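Local coordinates for protein leucyl-trna synthetase (Plasmodium falciparum, PDB 5FOC) that probably attaches leucine to its tRNA at the cost of ATP and, through the editing domain described here, probably strips off mischarged amino acids, at residues Y183-S186 / E187-Y191; N192-Q196 / G197-L201; N216-K219 / G220-V224. The protein carries 2 engineered substitutions. All blocks are in the same frame, centred on the assembly; numbering follows the deposited sequence. Where two conformers were deposited one is given.

Contact 1 (Y183-S186 / E187-Y191); sequences YVCS and ENSLY
Cys-185 and Ser-186 meet Ser-189 and Leu-190 where the chain leaves strand 181-185 and turns into helix 190-195. The contact is local: a strand-to-helix connection, built round a type I beta turn from Glu-187 to Leu-190, in the editing domain. Tyr-183 and Val-184 lead into it along the strand, which is paired with strands 120-127 and 146-152. The hydroxyl of Tyr-183 is held apart from the turn, by Phe-153 O and Asn-181.

Cys-185 is the first residue to touch the turn. Its chi1 of 59° sets SG between the backbone N and the carbonyl carbon. From there Cys-185 SG packs against Leu-190 CD2 at 3.6 Å. Cys-185 CB lies 3.4 Å from Ser-189 OG. This apolar flank lines one side of the serine hydroxyl.

Ser-186 accepts all three hydrogen bonds that join the two segments, and both of its oxygens are used. The carbonyl O of Ser-186 takes the hydroxyl of Ser-189, OG to O 2.9 Å. The donor stands 21° out of the carbonyl plane. The amide N of Ser-189 makes a weak second bond to the same Ser-186 O, at 3.2 Å. Ser-189 N makes another weak bond, to Ser-186 OG at 3.3 Å. One amide is thus divided between two acceptors, and neither is met straight. A further weak bond ties Ser-186 OG to Ser-251 O. Asn-188 sends its ND2 to Ser-251 O and Glu-374 OE1, which ties the turn to the loop at Ser-251 and to the C-terminal Glu-374.

The turn closes with Leu-190 N bonded to Glu-187 O at 3.0 Å. Leu-190 CG also rests against the Ser-186 carbonyl, CG to O 3.6 Å.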
# COMPACT_ATOMS: atom_id res chain seq x y z
N TYR A 183 7.08 -6.25 6.38
CA TYR A 183 5.83 -5.81 5.80
C TYR A 183 4.96 -4.97 6.70
O TYR A 183 4.92 -5.19 7.89
CB TYR A 183 5.02 -7.04 5.35
CG TYR A 183 5.61 -7.82 4.19
CD1 TYR A 183 6.01 -7.17 3.01
CD2 TYR A 183 5.84 -9.20 4.27
CE1 TYR A 183 6.54 -7.88 1.93
CE2 TYR A 183 6.39 -9.92 3.20
CZ TYR A 183 6.74 -9.26 2.02
OH TYR A 183 7.30 -9.85 0.92
N VAL A 184 4.32 -3.95 6.12
CA VAL A 184 3.37 -3.12 6.80
C VAL A 184 1.99 -3.45 6.21
O VAL A 184 1.79 -3.40 4.98
CB VAL A 184 3.61 -1.61 6.60
CG1 VAL A 184 2.70 -0.81 7.49
CG2 VAL A 184 5.08 -1.25 6.92
N CYS A 185 1.05 -3.74 7.10
CA CYS A 185 -0.30 -4.21 6.66
C CYS A 185 -1.28 -4.13 7.81
O CYS A 185 -0.92 -4.02 8.96
CB CYS A 185 -0.18 -5.63 6.15
SG CYS A 185 0.45 -6.81 7.35
N SER A 186 -2.57 -4.25 7.45
CA SER A 186 -3.62 -4.24 8.44
C SER A 186 -3.66 -5.56 9.26
O SER A 186 -3.18 -6.62 8.85
CB SER A 186 -4.97 -4.06 7.72
OG SER A 186 -5.21 -5.15 6.84
N GLU A 187 -4.26 -5.44 10.45
CA GLU A 187 -4.58 -6.60 11.27
C GLU A 187 -5.38 -7.62 10.48
O GLU A 187 -5.05 -8.81 10.47
CB GLU A 187 -5.39 -6.18 12.49
CG GLU A 187 -5.56 -7.31 13.50
CD GLU A 187 -6.42 -6.91 14.67
OE1 GLU A 187 -7.00 -5.81 14.66
OE2 GLU A 187 -6.51 -7.72 15.60
N ASN A 188 -6.40 -7.11 9.80
CA ASN A 188 -7.26 -7.94 8.92
C ASN A 188 -6.49 -8.89 8.03
O ASN A 188 -6.88 -10.02 7.82
CB ASN A 188 -8.13 -7.05 8.03
CG ASN A 188 -8.95 -7.84 7.03
OD1 ASN A 188 -9.96 -8.50 7.45
ND2 ASN A 188 -8.58 -7.84 5.77
N SER A 189 -5.40 -8.42 7.43
CA SER A 189 -4.67 -9.25 6.47
C SER A 189 -3.81 -10.34 7.09
O SER A 189 -3.39 -11.23 6.39
CB SER A 189 -3.83 -8.37 5.54
OG SER A 189 -2.80 -7.73 6.25
N LEU A 190 -3.51 -10.29 8.37
CA LEU A 190 -2.39 -11.06 8.92
C LEU A 190 -2.50 -12.56 8.75
O LEU A 190 -1.65 -13.20 8.15
CB LEU A 190 -2.13 -10.68 10.37
CG LEU A 190 -1.52 -9.28 10.63
CD1 LEU A 190 -1.53 -9.00 12.11
CD2 LEU A 190 -0.09 -9.10 10.06
N TYR A 191 -3.64 -13.13 9.17
CA TYR A 191 -3.69 -14.55 9.09
C TYR A 191 -3.87 -15.03 7.65
O TYR A 191 -3.40 -16.11 7.32
CB TYR A 191 -4.75 -15.08 10.00
CG TYR A 191 -4.55 -14.82 11.45
CD1 TYR A 191 -3.44 -15.31 12.10
CD2 TYR A 191 -5.54 -14.20 12.21
CE1 TYR A 191 -3.25 -15.10 13.47
CE2 TYR A 191 -5.37 -14.00 13.59
CZ TYR A 191 -4.22 -14.46 14.21
OH TYR A 191 -4.03 -14.29 15.56

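Contact 2 (N192-Q196 / G197-L201); sequences NLAYQ and GIIPL
Ile-198 folds back on Leu-193 and Gln-196 just after helix 190-195 ends. The helix stops in a Schellman motif, with Gly-197 at a positive phi of 74°. Two bonds run back into the last turn. Ile-198 N reaches Leu-193 O at 3.0 Å, moderately bent (157°). Gly-197 N reaches Ala-194 O at 2.9 Å, and it comes from above the carbonyl plane.

The side chain of Ile-198 can be followed outward. Ile-198 CB lies 3.6 Å from Leu-193 O, beside the backbone bond. CG1 is anti to the carbonyl carbon (chi1 -58°) and passes Gln-196 CB. At the end of the extended chain, Ile-198 CD1 touches Leu-193 CD2 and Gln-196 CB, each at 3.7 Å. The Leu-193 and Ile-198 side chains cross at a slant and touch through these terminal methyls, CD2 and CD1. Gln-196 turns its amide elsewhere, and OE1 bonds to Gln-156 NE2.

Ile-199 packs on the same last turn, at Leu-193 and Ala-194. Ile-199 CG1 packs on Ala-194 CB at 3.9 Å and also reaches Leu-193 CB. The Ile-199 carbonyl receives a CA-H contact from Ala-194, CA to O 3.3 Å. A water donates to both Ala-194 O and Ile-199 O. Ile-199 N is buried with no partner in the model.

The loop runs on to strand 201-202, which pairs with strand 169-170. Leu-193 touches Cys-185 and Tyr-372, and Ile-198 touches Tyr-183 and Phe-370, so the helix end packs on strands 181-185 and 369-373. Ile-199 also leans on Tyr-183.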
# COMPACT_ATOMS: atom_id res chain seq x y z
N ASN A 192 -4.53 -14.22 6.82
CA ASN A 192 -4.63 -14.47 5.37
C ASN A 192 -3.26 -14.51 4.73
O ASN A 192 -2.91 -15.35 3.95
CB ASN A 192 -5.53 -13.43 4.68
CG ASN A 192 -6.97 -13.39 5.25
OD1 ASN A 192 -7.46 -12.32 5.72
ND2 ASN A 192 -7.64 -14.52 5.22
N LEU A 193 -2.43 -13.54 5.11
CA LEU A 193 -1.06 -13.58 4.62
C LEU A 193 -0.30 -14.86 5.03
O LEU A 193 0.41 -15.46 4.21
CB LEU A 193 -0.28 -12.35 5.07
CG LEU A 193 -0.73 -10.99 4.50
CD1 LEU A 193 -0.08 -9.83 5.27
CD2 LEU A 193 -0.49 -10.92 3.00
N ALA A 194 -0.45 -15.26 6.29
CA ALA A 194 0.19 -16.49 6.74
C ALA A 194 -0.32 -17.72 5.97
O ALA A 194 0.49 -18.56 5.51
CB ALA A 194 0.01 -16.64 8.24
N TYR A 195 -1.65 -17.76 5.71
CA TYR A 195 -2.24 -18.90 5.01
C TYR A 195 -1.65 -18.96 3.59
O TYR A 195 -1.32 -20.02 3.10
CB TYR A 195 -3.79 -18.85 4.96
CG TYR A 195 -4.40 -20.04 4.23
CD1 TYR A 195 -4.27 -21.32 4.73
CD2 TYR A 195 -5.01 -19.89 2.96
CE1 TYR A 195 -4.79 -22.42 4.05
CE2 TYR A 195 -5.55 -20.98 2.27
CZ TYR A 195 -5.43 -22.23 2.82
OH TYR A 195 -5.95 -23.29 2.13
N GLN A 196 -1.43 -17.79 2.98
CA GLN A 196 -0.84 -17.62 1.63
C GLN A 196 0.66 -17.89 1.59
O GLN A 196 1.27 -17.84 0.52
CB GLN A 196 -1.03 -16.17 1.08
CG GLN A 196 -2.35 -15.84 0.39
CD GLN A 196 -2.72 -16.82 -0.73
OE1 GLN A 196 -2.04 -16.91 -1.76
NE2 GLN A 196 -3.83 -17.53 -0.53
N GLY A 197 1.29 -18.14 2.73
CA GLY A 197 2.76 -18.31 2.78
C GLY A 197 3.61 -17.07 2.63
O GLY A 197 4.80 -17.18 2.31
N ILE A 198 3.00 -15.91 2.84
CA ILE A 198 3.71 -14.62 2.71
C ILE A 198 4.38 -14.25 4.03
O ILE A 198 5.44 -13.63 4.00
CB ILE A 198 2.74 -13.51 2.24
CG1 ILE A 198 2.14 -13.94 0.89
CG2 ILE A 198 3.47 -12.14 2.16
CD1 ILE A 198 0.98 -13.10 0.39
N ILE A 199 3.78 -14.55 5.16
CA ILE A 199 4.42 -14.36 6.46
C ILE A 199 4.35 -15.66 7.25
O ILE A 199 3.45 -16.47 6.96
CB ILE A 199 3.80 -13.20 7.26
CG1 ILE A 199 2.40 -13.55 7.80
CG2 ILE A 199 3.75 -11.92 6.41
CD1 ILE A 199 1.81 -12.48 8.69
N PRO A 200 5.22 -15.88 8.22
CA PRO A 200 5.18 -17.02 9.09
C PRO A 200 4.31 -16.79 10.30
O PRO A 200 3.92 -15.65 10.59
CB PRO A 200 6.61 -17.18 9.53
CG PRO A 200 7.11 -15.79 9.55
CD PRO A 200 6.46 -15.08 8.43
N LEU A 201 3.98 -17.89 10.96
CA LEU A 201 3.39 -17.91 12.31
C LEU A 201 4.52 -18.15 13.31
O LEU A 201 5.47 -18.83 13.00
CB LEU A 201 2.32 -18.99 12.43
CG LEU A 201 1.01 -18.86 11.67
CD1 LEU A 201 0.14 -20.10 11.87
CD2 LEU A 201 0.33 -17.57 12.14
O HOH W 1 3.09 -19.14 6.37

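Contact 3 (N216-K219 / G220-V224); sequences NKIK and GEHFV
Ile-218, Lys-219, Glu-221, His-222 and Phe-223 meet where strand residues 216-219 give way to a helical turn. The turn has helix-like backbone angles but lacks the regular bonds. It is held by His-222 N to Lys-219 O at 3.1 Å, with the donor well above the carbonyl plane. A backbone hydrogen bond from Phe-223 N to Gly-220 O follows.

Ile-218 turns inward. Ile-218 CB and CG2 both lie 3.7 Å from Phe-223 CZ. The two side chains cross at about a right angle, and CZ, the far end of the ring, bears on the branch point of the isoleucine. Phe-223 CG lies anti to the carbonyl carbon (chi1 -60°), which brings the ring end to Ile-218. Ile-218 CG2 also touches His-222 CB, at 3.9 Å. Beyond this pair, Phe-223 stacks edge-to-face with Phe-123.

Lys-219 goes the other way. Its chi1 of -106° is away from a staggered value, and the chain bends at chi3, which brings NZ round to Glu-221. The glutamate has CG between its backbone N and carbonyl carbon (chi1 61°), with an extended chain beyond. Lys-219 NZ meets Glu-221 OE2 from above the carboxylate plane at 2.5 Å, a salt bridge so short that its exact length is doubtful. Glu-221 CG lies over the centre of one face of the His-222 ring.

The chemistry is therefore split. Ile-218 and Phe-223 are buried together beside helix 18-35, which Ile-218 meets at Ser-28 and Phe-223 at Ile-24. In the partly exposed Lys-219 and Glu-221 pair the opposite charges offset each other, which would probably stabilise the charged form of each.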
# COMPACT_ATOMS: atom_id res chain seq x y z
N ASN A 216 5.89 -3.91 15.52
CA ASN A 216 5.29 -2.67 15.93
C ASN A 216 3.87 -2.57 15.38
O ASN A 216 3.48 -3.30 14.46
CB ASN A 216 6.16 -1.46 15.42
CG ASN A 216 6.32 -0.39 16.44
OD1 ASN A 216 5.48 -0.21 17.31
ND2 ASN A 216 7.47 0.35 16.35
N LYS A 217 3.14 -1.62 15.96
CA LYS A 217 1.79 -1.28 15.56
C LYS A 217 1.73 0.25 15.57
O LYS A 217 1.95 0.87 16.62
CB LYS A 217 0.78 -1.91 16.53
CG LYS A 217 -0.63 -1.53 16.24
CD LYS A 217 -1.58 -2.14 17.25
CE LYS A 217 -1.71 -1.28 18.48
NZ LYS A 217 -2.71 -1.93 19.39
N ILE A 218 1.48 0.84 14.40
CA ILE A 218 1.64 2.28 14.21
C ILE A 218 0.41 2.88 13.50
O ILE A 218 -0.02 2.37 12.45
CB ILE A 218 3.00 2.60 13.48
CG1 ILE A 218 4.17 2.01 14.26
CG2 ILE A 218 3.13 4.08 13.26
CD1 ILE A 218 5.52 2.13 13.56
N LYS A 219 -0.13 3.97 14.04
CA LYS A 219 -1.27 4.65 13.38
C LYS A 219 -0.82 5.19 12.04
O LYS A 219 0.32 5.69 11.89
CB LYS A 219 -1.90 5.75 14.23
CG LYS A 219 -3.26 5.38 14.84
CD LYS A 219 -3.88 6.54 15.61
CE LYS A 219 -4.41 7.64 14.71
NZ LYS A 219 -4.44 8.95 15.42
N GLY A 220 -1.67 5.08 11.04
CA GLY A 220 -1.33 5.43 9.68
C GLY A 220 -0.87 6.86 9.49
O GLY A 220 -0.04 7.12 8.63
N GLU A 221 -1.40 7.76 10.31
CA GLU A 221 -1.06 9.19 10.24
C GLU A 221 0.46 9.40 10.30
O GLU A 221 1.01 10.33 9.69
CB GLU A 221 -1.76 9.99 11.34
CG GLU A 221 -1.45 9.61 12.77
CD GLU A 221 -2.06 10.59 13.78
OE1 GLU A 221 -2.27 11.78 13.50
OE2 GLU A 221 -2.30 10.17 14.91
N HIS A 222 1.13 8.53 11.03
CA HIS A 222 2.57 8.67 11.21
C HIS A 222 3.40 8.37 9.99
O HIS A 222 4.58 8.80 9.88
CB HIS A 222 3.05 7.86 12.38
CG HIS A 222 2.44 8.29 13.66
ND1 HIS A 222 2.56 9.57 14.14
CD2 HIS A 222 1.65 7.63 14.54
CE1 HIS A 222 1.93 9.68 15.28
NE2 HIS A 222 1.34 8.52 15.53
N PHE A 223 2.81 7.68 9.04
CA PHE A 223 3.46 7.37 7.77
C PHE A 223 3.18 8.35 6.65
O PHE A 223 3.81 8.26 5.58
CB PHE A 223 3.08 5.99 7.31
CG PHE A 223 3.44 4.88 8.26
CD1 PHE A 223 4.75 4.66 8.68
CD2 PHE A 223 2.47 3.97 8.68
CE1 PHE A 223 5.06 3.59 9.51
CE2 PHE A 223 2.78 2.92 9.52
CZ PHE A 223 4.06 2.71 9.93
N VAL A 224 2.21 9.25 6.87
CA VAL A 224 1.82 10.21 5.86
C VAL A 224 3.02 11.09 5.53
O VAL A 224 3.68 11.61 6.40
CB VAL A 224 0.56 11.01 6.25
CG1 VAL A 224 0.25 12.12 5.27
CG2 VAL A 224 -0.63 10.03 6.27

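Overall arrangement
Contact 1 is the most buried of the three. Contacts 2 and 3 are partly exposed. Contacts 1 and 2 share helix 190-195, one at its start and one at its end, and they touch: Cys-185 SG lies 3.7 Å from Leu-193 CD1. Contact 3 belongs to another strand of the same main sheet. Strands 181-185 and 216-219 both pair with strand 146-152, and Val-184 packs loosely on Phe-223. Contacts 2 and 3 do not meet, with nearest atoms about 11 Å apart. The chemistry follows the place. Serine hydroxyl and carbonyl bonds serve the buried turn, backbone bonds and aliphatic packing end the helix, and a salt bridge and buried aliphatic-aromatic packing share the end of strand 216-219.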